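Local atomic coordinates of transcriptional regulator I2 (Pseudomonas fluorescens A506, PDB entry 4MO7), a protein that acts as a superantigen associated with Crohn's disease and, as a TetR-family protein, probably also binds DNA to regulate transcription. Residues H40-K45 / K71-I76; R78-E83 / M125-Y130. One frame throughout, in Å; residues are numbered along the deposited sequence. Where two conformers were deposited one is given.

Contact 1 (H40-K45 / K71-I76). With MG (magnesium ion), chain B.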
ATOM      1  N   HIS A  40     -20.468   7.916  13.654  1.00 16.93           N
ATOM      2  CA  HIS A  40     -21.338   7.055  12.849  1.00 19.36           C
ATOM      3  C   HIS A  40     -21.939   7.722  11.639  1.00 17.57           C
ATOM      4  O   HIS A  40     -21.936   7.107  10.542  1.00 17.36           O
ATOM      5  CB  HIS A  40     -22.457   6.508  13.713  1.00 16.00           C
ATOM      6  CG  HIS A  40     -21.968   5.500  14.669  1.00 16.82           C
ATOM      7  ND1 HIS A  40     -21.752   4.180  14.316  1.00 18.53           N
ATOM      8  CD2 HIS A  40     -21.600   5.619  15.957  1.00 18.73           C
ATOM      9  CE1 HIS A  40     -21.268   3.532  15.352  1.00 20.03           C
ATOM     10  NE2 HIS A  40     -21.170   4.382  16.356  1.00 23.41           N
ATOM     11  N   LEU A  41     -22.498   8.921  11.840  1.00 15.73           N
ATOM     12  CA  LEU A  41     -23.136   9.654  10.736  1.00 17.70           C
ATOM     13  C   LEU A  41     -22.104   9.876   9.630  1.00 16.67           C
ATOM     14  O   LEU A  41     -22.353   9.567   8.460  1.00 21.02           O
ATOM     15  CB  LEU A  41     -23.724  10.973  11.207  1.00 17.35           C
ATOM     16  CG  LEU A  41     -25.189  10.932  11.681  1.00 26.19           C
ATOM     17  CD1 LEU A  41     -25.314   9.905  12.790  1.00 27.78           C
ATOM     18  CD2 LEU A  41     -25.571  12.294  12.207  1.00 21.94           C
ATOM     19  N   PHE A  42     -20.909  10.309  10.006  1.00 19.74           N
ATOM     20  CA  PHE A  42     -19.897  10.539   8.985  1.00 13.62           C
ATOM     21  C   PHE A  42     -19.553   9.261   8.247  1.00 22.92           C
ATOM     22  O   PHE A  42     -19.361   9.288   7.038  1.00 22.27           O
ATOM     23  CB  PHE A  42     -18.625  11.126   9.621  1.00 17.40           C
ATOM     24  CG  PHE A  42     -18.775  12.517  10.142  1.00 21.00           C
ATOM     25  CD1 PHE A  42     -19.868  13.324   9.785  1.00 19.21           C
ATOM     26  CD2 PHE A  42     -17.828  13.022  11.030  1.00 17.53           C
ATOM     27  CE1 PHE A  42     -19.981  14.595  10.267  1.00 22.41           C
ATOM     28  CE2 PHE A  42     -17.928  14.327  11.532  1.00 20.03           C
ATOM     29  CZ  PHE A  42     -19.024  15.115  11.158  1.00 16.56           C
ATOM     30  N   ARG A  43     -19.444   8.147   8.971  1.00 20.65           N
ATOM     31  CA  ARG A  43     -19.084   6.861   8.380  1.00 18.77           C
ATOM     32  C   ARG A  43     -20.227   6.407   7.489  1.00 23.05           C
ATOM     33  O   ARG A  43     -19.995   5.957   6.357  1.00 25.80           O
ATOM     34  CB  ARG A  43     -18.872   5.817   9.482  1.00 19.19           C
ATOM     35  CG  ARG A  43     -18.738   4.376   8.938  1.00 26.74           C
ATOM     36  CD  ARG A  43     -17.609   4.282   7.908  1.00 43.52           C
ATOM     37  NE  ARG A  43     -17.476   2.928   7.344  1.00 37.09           N
ATOM     38  CZ  ARG A  43     -17.071   2.660   6.102  1.00 47.99           C
ATOM     39  NH1 ARG A  43     -16.753   3.646   5.266  1.00 33.78           N
ATOM     40  NH2 ARG A  43     -16.980   1.401   5.694  1.00 66.96           N
ATOM     41  N   ASN A  44     -21.464   6.516   7.976  1.00 24.74           N
ATOM     42  CA  ASN A  44     -22.593   6.016   7.175  1.00 20.08           C
ATOM     43  C   ASN A  44     -22.868   6.842   5.944  1.00 21.94           C
ATOM     44  O   ASN A  44     -23.222   6.281   4.899  1.00 31.79           O
ATOM     45  CB  ASN A  44     -23.908   5.940   8.001  1.00 21.76           C
ATOM     46  CG  ASN A  44     -23.760   5.148   9.305  1.00 20.95           C
ATOM     47  OD1 ASN A  44     -22.947   4.237   9.417  1.00 25.81           O
ATOM     48  ND2 ASN A  44     -24.538   5.540  10.327  1.00 23.58           N
ATOM     49  N   LYS A  45     -22.806   8.159   6.072  1.00 24.49           N
ATOM     50  CA  LYS A  45     -23.319   8.998   5.001  1.00 20.55           C
ATOM     51  C   LYS A  45     -22.227   9.757   4.279  1.00 37.15           C
ATOM     52  O   LYS A  45     -22.470  10.316   3.217  1.00 33.95           O
ATOM     53  CB  LYS A  45     -24.301  10.000   5.543  1.00 28.36           C
ATOM     54  CG  LYS A  45     -25.377   9.356   6.438  1.00 28.58           C
ATOM     55  CD  LYS A  45     -26.113  10.443   7.130  1.00 26.61           C
ATOM     56  CE  LYS A  45     -27.051  11.126   6.130  1.00 44.18           C
ATOM     57  NZ  LYS A  45     -27.471  12.433   6.654  1.00 43.60           N
ATOM     58  N   LYS A  71     -15.831  24.551  17.135  1.00 24.12           N
ATOM     59  CA  LYS A  71     -15.914  25.847  16.463  1.00 24.50           C
ATOM     60  C   LYS A  71     -16.522  25.719  15.106  1.00 29.96           C
ATOM     61  O   LYS A  71     -16.908  26.721  14.505  1.00 25.38           O
ATOM     62  CB  LYS A  71     -14.522  26.426  16.226  1.00 25.24           C
ATOM     63  CG  LYS A  71     -13.639  26.569  17.414  1.00 45.36           C
ATOM     64  CD  LYS A  71     -12.317  27.130  16.931  1.00 50.94           C
ATOM     65  CE  LYS A  71     -11.940  26.539  15.580  1.00 51.18           C
ATOM     66  NZ  LYS A  71     -10.751  27.223  15.022  1.00 59.55           N
ATOM     67  N   SER A  72     -16.569  24.488  14.592  1.00 21.13           N
ATOM     68  CA  SER A  72     -16.965  24.239  13.211  1.00 19.05           C
ATOM     69  C   SER A  72     -17.257  22.772  12.986  1.00 20.47           C
ATOM     70  O   SER A  72     -16.915  21.919  13.824  1.00 20.69           O
ATOM     71  CB  SER A  72     -15.820  24.677  12.284  1.00 21.17           C
ATOM     72  OG  SER A  72     -14.686  23.840  12.481  1.00 19.61           O
ATOM     73  N   LYS A  73     -17.914  22.460  11.880  1.00 17.87           N
ATOM     74  CA  LYS A  73     -18.139  21.082  11.495  1.00 21.93           C
ATOM     75  C   LYS A  73     -16.772  20.416  11.210  1.00 22.41           C
ATOM     76  O   LYS A  73     -16.551  19.266  11.593  1.00 16.77           O
ATOM     77  CB  LYS A  73     -19.042  21.031  10.256  1.00 21.34           C
ATOM     78  CG  LYS A  73     -19.541  19.622   9.859  1.00 22.40           C
ATOM     79  CD  LYS A  73     -20.436  19.698   8.586  1.00 23.12           C
ATOM     80  CE  LYS A  73     -20.463  18.377   7.908  1.00 26.25           C
ATOM     81  NZ  LYS A  73     -20.953  18.350   6.468  1.00 24.57           N
ATOM     82  N   ASP A  74     -15.871  21.141  10.551  1.00 17.10           N
ATOM     83  CA  ASP A  74     -14.487  20.682  10.322  0.61 16.58           C
ATOM     84  C   ASP A  74     -13.839  20.275  11.617  1.00 21.17           C
ATOM     85  O   ASP A  74     -13.078  19.314  11.691  1.00 16.29           O
ATOM     86  CB  ASP A  74     -13.637  21.829   9.784  0.61 18.22           C
ATOM     87  CG  ASP A  74     -12.225  21.410   9.514  0.61 21.16           C
ATOM     88  OD1 ASP A  74     -12.073  20.634   8.563  0.61 16.36           O
ATOM     89  OD2 ASP A  74     -11.270  21.892  10.200  0.61 18.95           O
ATOM     90  N   GLU A  75     -14.101  21.041  12.676  1.00 14.57           N
ATOM     91  CA  GLU A  75     -13.519  20.669  13.969  1.00 16.64           C
ATOM     92  C   GLU A  75     -14.127  19.383  14.573  1.00 15.93           C
ATOM     93  O   GLU A  75     -13.421  18.673  15.283  1.00 17.11           O
ATOM     94  CB  GLU A  75     -13.574  21.803  14.993  1.00 16.99           C
ATOM     95  CG  GLU A  75     -12.754  21.537  16.243  1.00 24.68           C
ATOM     96  CD  GLU A  75     -12.671  22.742  17.149  1.00 41.22           C
ATOM     97  OE1 GLU A  75     -11.561  23.274  17.320  1.00 39.74           O
ATOM     98  OE2 GLU A  75     -13.718  23.149  17.686  1.00 36.06           O
ATOM     99  N   ILE A  76     -15.405  19.100  14.331  1.00 13.50           N
ATOM    100  CA  ILE A  76     -15.995  17.825  14.752  1.00 14.85           C
ATOM    101  C   ILE A  76     -15.244  16.683  14.066  1.00 17.04           C
ATOM    102  O   ILE A  76     -14.934  15.670  14.714  1.00 18.83           O
ATOM    103  CB  ILE A  76     -17.479  17.713  14.392  1.00 16.35           C
ATOM    104  CG1 ILE A  76     -18.243  18.845  15.090  1.00 20.04           C
ATOM    105  CG2 ILE A  76     -18.062  16.400  14.909  1.00 18.21           C
ATOM    106  CD1 ILE A  76     -19.698  18.913  14.701  1.00 15.86           C
TER
HETATM  107 MG    MG B 201     -20.693   3.950  18.509  0.50  9.39          MG
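The hydrophobic core of the TetR-type DNA-binding domain closes here, where F42 of helix 30-45 reaches across to I76 and K73 in the first turn of helix 73-97. With CG anti to the carbonyl carbon (chi1 -69°), F42 sends its ring across to the other helix while the backbones stay well apart, F42 CA lying 10.1 Å from I76 CA. F42 CE2 is 4.0 Å from I76 CG2, and F42 CZ is almost as near to the same methyl; the two side chains run at about a right angle. I76 turns this methyl to the ring because CG2 stands anti to its backbone N. Farther round the ring, K73 CE approaches F42 CE1 at 4.5 Å, the last carbon of an extended lysine whose NZ goes on to hydrogen bond with the carbonyl oxygens of T50 and F47. F47 also sets its ring edge-to-face with that of F42 and makes a cation-pi contact with K73. Ahead of the helix, S72 is the N-cap: E75 N donates to S72 OG at 2.9 Å. K71 N in turn gives a 2.6 Å bond to E75 OE2, met from above the carboxylate plane. Apart from this contact, on helix 30-45, H40 NE2 binds a magnesium ion at 2.2 Å. No hydrogen bond joins the two segments, so their cohesion is apolar, while the S72 cap and the K71-E75 bond hold the start of helix 73-97 and the lysine's ammonium is satisfied by main-chain oxygens beside the core.

Contact 2 (R78-E83 / M125-Y130); sequences RAVMEE and MAVLVY
M81 lies against L128 along most of its length, and this is the dense part of the contact. Extended beyond CG, the methionine brings M81 SD to 4.1 Å from L128 CG and M81 CE to 3.9 Å from L128 CA, so sulfur and methyl rest on the helix backbone as much as on the leucine. M81 CE also lies 3.8 Å from V127 O. From the other side, with CG anti to the backbone N (chi1 -177°), L128 carries CD1 back to 4.1 Å from M81 CB. Next to this pair V80 CG1 and V127 CG1 touch at 4.1 Å, the two valines crossing at about a right angle. The helices pass with axes 8.8 Å apart and their N-to-C directions at 119°, joining helix 73-97, which in TetR proteins links the DNA-binding domain to the C-terminal domain, to helix 122-130 of the latter. W132 and V143 lie against M81. Beside helix 137-163, R78 and E82 pair along their own helix, R78 NE donating to E82 OE1 at 2.7 Å; the oxygen lies in the guanidinium plane but is approached from 60° above its own carboxylate plane. The solvent side is that of V129 and Y130, which point away from helix 78-83 into exposed positions, with V129 CG1 4.2 Å above the centre of the Y130 ring.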
ATOM      1  N   ARG A  78     -12.133  16.684  12.816  1.00 13.10           N
ATOM      2  CA  ARG A  78     -10.819  16.614  13.478  1.00 14.85           C
ATOM      3  C   ARG A  78     -10.902  15.827  14.778  1.00 16.29           C
ATOM      4  O   ARG A  78     -10.054  14.974  15.044  1.00 18.37           O
ATOM      5  CB  ARG A  78     -10.334  18.030  13.815  1.00 14.90           C
ATOM      6  CG  ARG A  78      -9.008  18.026  14.602  1.00 16.19           C
ATOM      7  CD  ARG A  78      -8.788  19.430  15.158  1.00 21.20           C
ATOM      8  NE  ARG A  78      -8.012  19.352  16.383  1.00 30.04           N
ATOM      9  CZ  ARG A  78      -7.769  20.390  17.175  1.00 55.38           C
ATOM     10  NH1 ARG A  78      -8.249  21.584  16.846  1.00 28.88           N
ATOM     11  NH2 ARG A  78      -7.047  20.234  18.286  1.00 43.40           N
ATOM     12  N   ALA A  79     -11.918  16.100  15.599  1.00 15.13           N
ATOM     13  CA  ALA A  79     -11.992  15.461  16.926  1.00 15.24           C
ATOM     14  C   ALA A  79     -12.340  13.996  16.788  1.00 15.94           C
ATOM     15  O   ALA A  79     -11.831  13.186  17.568  1.00 20.51           O
ATOM     16  CB  ALA A  79     -13.030  16.164  17.822  1.00 19.10           C
ATOM     17  N   VAL A  80     -13.173  13.627  15.830  1.00 16.61           N
ATOM     18  CA  VAL A  80     -13.463  12.180  15.597  1.00 14.87           C
ATOM     19  C   VAL A  80     -12.152  11.487  15.275  1.00 22.11           C
ATOM     20  O   VAL A  80     -11.833  10.413  15.806  1.00 18.64           O
ATOM     21  CB  VAL A  80     -14.450  12.012  14.442  1.00 15.36           C
ATOM     22  CG1 VAL A  80     -14.546  10.582  13.937  1.00 19.64           C
ATOM     23  CG2 VAL A  80     -15.827  12.531  14.891  1.00 16.48           C
ATOM     24  N   MET A  81     -11.353  12.098  14.411  1.00 18.45           N
ATOM     25  CA  MET A  81     -10.105  11.452  14.025  1.00 15.20           C
ATOM     26  C   MET A  81      -9.105  11.445  15.180  1.00 25.85           C
ATOM     27  O   MET A  81      -8.389  10.459  15.394  1.00 19.11           O
ATOM     28  CB  MET A  81      -9.527  12.135  12.803  1.00 13.14           C
ATOM     29  CG  MET A  81     -10.444  12.026  11.573  1.00 14.16           C
ATOM     30  SD  MET A  81      -9.447  12.569  10.166  1.00 20.49           S
ATOM     31  CE  MET A  81     -10.655  12.625   8.862  1.00 16.09           C
ATOM     32  N   GLU A  82      -9.044  12.529  15.935  1.00 18.11           N
ATOM     33  CA  GLU A  82      -8.140  12.561  17.086  1.00 20.57           C
ATOM     34  C   GLU A  82      -8.517  11.492  18.107  1.00 23.36           C
ATOM     35  O   GLU A  82      -7.653  10.785  18.659  1.00 18.65           O
ATOM     36  CB  GLU A  82      -8.156  13.943  17.742  1.00 17.62           C
ATOM     37  CG  GLU A  82      -7.395  15.021  16.968  1.00 20.29           C
ATOM     38  CD  GLU A  82      -7.448  16.351  17.726  1.00 33.44           C
ATOM     39  OE1 GLU A  82      -6.627  17.235  17.453  1.00 28.93           O
ATOM     40  OE2 GLU A  82      -8.326  16.510  18.599  1.00 38.97           O
ATOM     41  N   GLU A  83      -9.812  11.378  18.387  1.00 18.34           N
ATOM     42  CA  GLU A  83     -10.264  10.353  19.347  1.00 23.65           C
ATOM     43  C   GLU A  83      -9.839   8.966  18.939  1.00 30.12           C
ATOM     44  O   GLU A  83      -9.437   8.170  19.792  1.00 23.38           O
ATOM     45  CB  GLU A  83     -11.797  10.297  19.434  1.00 29.53           C
ATOM     46  CG  GLU A  83     -12.430  11.344  20.284  1.00 53.41           C
ATOM     47  CD  GLU A  83     -11.868  11.340  21.681  1.00 63.40           C
ATOM     48  OE1 GLU A  83     -12.123  10.366  22.433  1.00 49.50           O
ATOM     49  OE2 GLU A  83     -11.148  12.307  22.010  1.00 50.00           O
ATOM     50  N   MET A 125     -12.295   5.184  12.730  1.00 36.85           N
ATOM     51  CA  MET A 125     -11.089   4.874  11.964  1.00 49.49           C
ATOM     52  C   MET A 125     -11.385   4.861  10.486  1.00 42.93           C
ATOM     53  O   MET A 125     -10.562   5.274   9.653  1.00 37.12           O
ATOM     54  CB  MET A 125     -10.589   3.492  12.327  1.00 36.13           C
ATOM     55  CG  MET A 125      -9.481   2.991  11.412  1.00 49.00           C
ATOM     56  SD  MET A 125      -7.987   2.838  12.386  1.00 81.21           S
ATOM     57  CE  MET A 125      -7.460   4.551  12.479  1.00 35.16           C
ATOM     58  N   ALA A 126     -12.554   4.338  10.140  1.00 35.73           N
ATOM     59  CA  ALA A 126     -12.960   4.340   8.750  1.00 26.86           C
ATOM     60  C   ALA A 126     -13.166   5.771   8.294  1.00 20.06           C
ATOM     61  O   ALA A 126     -12.982   6.085   7.114  1.00 30.41           O
ATOM     62  CB  ALA A 126     -14.259   3.519   8.568  1.00 27.41           C
ATOM     63  N   VAL A 127     -13.551   6.635   9.234  1.00 27.05           N
ATOM     64  CA  VAL A 127     -13.743   8.036   8.909  1.00 21.33           C
ATOM     65  C   VAL A 127     -12.370   8.650   8.604  1.00 22.12           C
ATOM     66  O   VAL A 127     -12.211   9.404   7.651  1.00 20.36           O
ATOM     67  CB  VAL A 127     -14.500   8.799  10.034  1.00 25.67           C
ATOM     68  CG1 VAL A 127     -14.373  10.292   9.842  1.00 29.65           C
ATOM     69  CG2 VAL A 127     -15.982   8.399  10.093  1.00 26.45           C
ATOM     70  N   LEU A 128     -11.371   8.286   9.401  1.00 26.13           N
ATOM     71  CA  LEU A 128     -10.017   8.839   9.261  1.00 27.70           C
ATOM     72  C   LEU A 128      -9.471   8.539   7.875  1.00 23.05           C
ATOM     73  O   LEU A 128      -8.859   9.382   7.222  1.00 29.69           O
ATOM     74  CB  LEU A 128      -9.084   8.301  10.375  1.00 27.96           C
ATOM     75  CG  LEU A 128      -7.668   8.899  10.342  1.00 33.11           C
ATOM     76  CD1 LEU A 128      -7.090   8.964  11.731  1.00 31.07           C
ATOM     77  CD2 LEU A 128      -6.709   8.112   9.430  1.00 29.90           C
ATOM     78  N   VAL A 129      -9.728   7.336   7.405  1.00 26.37           N
ATOM     79  CA  VAL A 129      -9.164   6.891   6.145  1.00 30.52           C
ATOM     80  C   VAL A 129      -9.884   7.521   4.966  1.00 29.17           C
ATOM     81  O   VAL A 129      -9.252   8.066   4.056  1.00 39.32           O
ATOM     82  CB  VAL A 129      -9.189   5.341   6.073  1.00 38.82           C
ATOM     83  CG1 VAL A 129      -8.747   4.876   4.703  1.00 34.22           C
ATOM     84  CG2 VAL A 129      -8.296   4.713   7.231  1.00 27.92           C
ATOM     85  N   TYR A 130     -11.215   7.502   4.975  1.00 28.46           N
ATOM     86  CA  TYR A 130     -11.925   8.024   3.815  1.00 22.44           C
ATOM     87  C   TYR A 130     -12.277   9.480   3.799  1.00 32.17           C
ATOM     88  O   TYR A 130     -12.554  10.002   2.709  1.00 25.72           O
ATOM     89  CB  TYR A 130     -13.178   7.185   3.520  1.00 41.90           C
ATOM     90  CG  TYR A 130     -12.807   5.782   3.138  1.00 37.27           C
ATOM     91  CD1 TYR A 130     -12.052   5.531   1.998  1.00 54.40           C
ATOM     92  CD2 TYR A 130     -13.176   4.704   3.935  1.00 49.69           C
ATOM     93  CE1 TYR A 130     -11.690   4.245   1.653  1.00 52.69           C
ATOM     94  CE2 TYR A 130     -12.824   3.410   3.586  1.00 48.54           C
ATOM     95  CZ  TYR A 130     -12.080   3.189   2.452  1.00 69.30           C
ATOM     96  OH  TYR A 130     -11.733   1.900   2.120  1.00 85.74           O
TER

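In the fold
Contact 1 closes before contact 2 opens along the chain, and their centres lie 9 Å apart. Helix 73-97 serves both: its first turn takes part in contact 1, and residues 78-83, just beyond, in contact 2. Helices 30-45 and 122-130 also meet directly, F42 CB packing 3.8 Å from V127 CG2. F42 and V127 thus join the two contacts into one run of apolar packing among the three helices; at its edge R43 NE lies 3.5 Å from A126 CB. Contact 1 is inside the DNA-binding domain and contact 2 leads into the C-terminal domain, a continuity consistent with the coupling of the two domains in TetR regulators.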